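Local coordinates for protein DnaJ homolog subfamily C member 3 (Mus musculus, PDB 3IEG) that acts as an endoplasmic reticulum co-chaperone in the unfolded protein response, binding misfolded proteins through its TPR domain and stimulating the ATPase of HSC70, at residues G85-A90 against D118-L123. Sequence-based numbering, arbitrary orientation.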
loop_
_atom_site.group_PDB
_atom_site.type_symbol
_atom_site.label_atom_id
_atom_site.label_comp_id
_atom_site.label_asym_id
_atom_site.label_seq_id
_atom_site.Cartn_x
_atom_site.Cartn_y
_atom_site.Cartn_z
ATOM N N GLY A 85 19.088 6.425 -4.033
ATOM C CA GLY A 85 19.827 5.379 -3.323
ATOM C C GLY A 85 20.879 4.688 -4.180
ATOM O O GLY A 85 21.359 3.603 -3.831
ATOM N N LYS A 86 21.223 5.302 -5.312
ATOM C CA LYS A 86 22.344 4.839 -6.125
ATOM C C LYS A 86 23.628 5.385 -5.509
ATOM O O LYS A 86 24.212 6.334 -6.011
ATOM C CB LYS A 86 22.177 5.273 -7.587
ATOM C CG LYS A 86 21.044 4.542 -8.331
ATOM C CD LYS A 86 20.754 5.178 -9.682
ATOM C CE LYS A 86 20.034 4.251 -10.653
ATOM N NZ LYS A 86 18.716 3.914 -10.110
ATOM N N LEU A 87 24.048 4.777 -4.405
ATOM C CA LEU A 87 25.103 5.339 -3.569
ATOM C C LEU A 87 26.475 5.355 -4.222
ATOM O O LEU A 87 27.193 6.341 -4.131
ATOM C CB LEU A 87 25.161 4.644 -2.207
ATOM C CG LEU A 87 23.867 4.686 -1.385
ATOM C CD1 LEU A 87 24.083 3.960 -0.091
ATOM C CD2 LEU A 87 23.359 6.104 -1.125
ATOM N N ASP A 88 26.834 4.276 -4.896
ATOM C CA ASP A 88 28.111 4.221 -5.591
ATOM C C ASP A 88 28.236 5.273 -6.686
ATOM O O ASP A 88 29.275 5.931 -6.801
ATOM C CB ASP A 88 28.355 2.816 -6.144
ATOM C CG ASP A 88 28.574 1.793 -5.038
ATOM O OD1 ASP A 88 28.746 2.202 -3.868
ATOM O OD2 ASP A 88 28.570 0.580 -5.333
ATOM N N GLU A 89 27.183 5.436 -7.477
ATOM C CA GLU A 89 27.175 6.420 -8.550
ATOM C C GLU A 89 27.099 7.850 -8.031
ATOM O O GLU A 89 27.614 8.769 -8.661
ATOM C CB GLU A 89 26.009 6.170 -9.492
ATOM C CG GLU A 89 26.122 4.901 -10.269
ATOM C CD GLU A 89 24.778 4.298 -10.510
ATOM O OE1 GLU A 89 24.445 3.321 -9.798
ATOM O OE2 GLU A 89 24.040 4.818 -11.384
ATOM N N ALA A 90 26.447 8.035 -6.891
ATOM C CA ALA A 90 26.389 9.342 -6.265
ATOM C C ALA A 90 27.789 9.787 -5.841
ATOM O O ALA A 90 28.260 10.857 -6.246
ATOM C CB ALA A 90 25.443 9.328 -5.075
ATOM N N ASP A 118 28.256 8.258 2.500
ATOM C CA ASP A 118 29.022 7.296 3.238
ATOM C C ASP A 118 28.295 6.794 4.494
ATOM O O ASP A 118 28.438 5.625 4.859
ATOM C CB ASP A 118 30.372 7.899 3.593
ATOM C CG ASP A 118 31.332 6.868 4.071
ATOM O OD1 ASP A 118 31.892 6.160 3.212
ATOM O OD2 ASP A 118 31.501 6.741 5.305
ATOM N N GLU A 119 27.534 7.664 5.156
ATOM C CA GLU A 119 26.606 7.230 6.190
ATOM C C GLU A 119 25.599 6.207 5.638
ATOM O O GLU A 119 25.423 5.131 6.205
ATOM C CB GLU A 119 25.811 8.406 6.700
ATOM C CG GLU A 119 26.355 9.104 7.884
ATOM C CD GLU A 119 25.465 10.278 8.275
ATOM O OE1 GLU A 119 25.965 11.433 8.269
ATOM O OE2 GLU A 119 24.258 10.044 8.561
HETATM N N MSE A 120 24.942 6.567 4.536
HETATM C CA MSE A 120 23.958 5.709 3.870
HETATM C C MSE A 120 24.562 4.385 3.447
HETATM O O MSE A 120 23.919 3.338 3.556
HETATM C CB MSE A 120 23.358 6.408 2.642
HETATM C CG MSE A 120 22.751 7.749 2.948
HETATM SE SE MSE A 120 21.399 7.614 4.343
HETATM C CE MSE A 120 19.995 7.103 3.148
ATOM N N GLN A 121 25.799 4.452 2.966
ATOM C CA GLN A 121 26.525 3.303 2.456
ATOM C C GLN A 121 26.796 2.295 3.590
ATOM O O GLN A 121 26.726 1.083 3.394
ATOM C CB GLN A 121 27.822 3.787 1.795
ATOM C CG GLN A 121 28.469 2.790 0.867
ATOM C CD GLN A 121 27.870 2.777 -0.521
ATOM O OE1 GLN A 121 28.297 3.532 -1.393
ATOM N NE2 GLN A 121 26.901 1.888 -0.747
ATOM N N ARG A 122 27.076 2.828 4.773
ATOM C CA ARG A 122 27.313 2.063 5.985
ATOM C C ARG A 122 26.001 1.487 6.515
ATOM O O ARG A 122 25.953 0.344 6.960
ATOM C CB ARG A 122 27.970 2.992 7.012
ATOM C CG ARG A 122 28.233 2.422 8.394
ATOM C CD ARG A 122 27.114 2.727 9.417
ATOM N NE ARG A 122 27.647 2.874 10.778
ATOM C CZ ARG A 122 28.246 1.910 11.488
ATOM N NH1 ARG A 122 28.412 0.684 10.990
ATOM N NH2 ARG A 122 28.692 2.180 12.711
ATOM N N LEU A 123 24.942 2.292 6.469
ATOM C CA LEU A 123 23.618 1.883 6.928
ATOM C C LEU A 123 23.005 0.808 6.030
ATOM O O LEU A 123 22.263 -0.050 6.495
ATOM C CB LEU A 123 22.679 3.089 7.009
ATOM C CG LEU A 123 22.661 3.980 8.252
ATOM C CD1 LEU A 123 21.805 5.206 7.983
ATOM C CD2 LEU A 123 22.151 3.229 9.485
#
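Leu87 reaches across to residues 118-123 of helix 104-132, and both its methyls rest against CB of selenomethionine Met120: CD1 of Leu87 lies 3.7 Å from CB of Met120, and CD2 3.8 Å from the same atom. With CG anti to the carbonyl carbon (chi1 -58°) and an extended chi2, the branched end of Leu87 projects into the interface, and a leucine suits this buried spot because two methyls can cover a helix flank. The Met120 chain, bent at chi2 and chi3, turns its end away from Leu87, and the side chain also touches Ile146 and Val149 of helix 136-149. Here the start of helix 87-98, the second helix of TPR 3, packs on the long helix 104-132 that leads into TPR 4, continuing the antiparallel-helix stacking of the TPR superhelix. On the more exposed side, Gln121 has CG anti to its own N (chi1 -162°), and its bend at chi2 brings the amide alongside Leu87, CD of Gln121 3.7 Å from CB of Leu87. Glutamine fits because its uncharged amide can lie on Leu87 and still meet the Asp88 carboxylate: OD1 of Asp88 is 2.8 Å from OE1 of Gln121 as modelled, though the amide is probably turned over. Replacing Gln121 with alanine would probably uncover the CB side of Leu87 and leave Asp88 without this polar neighbour.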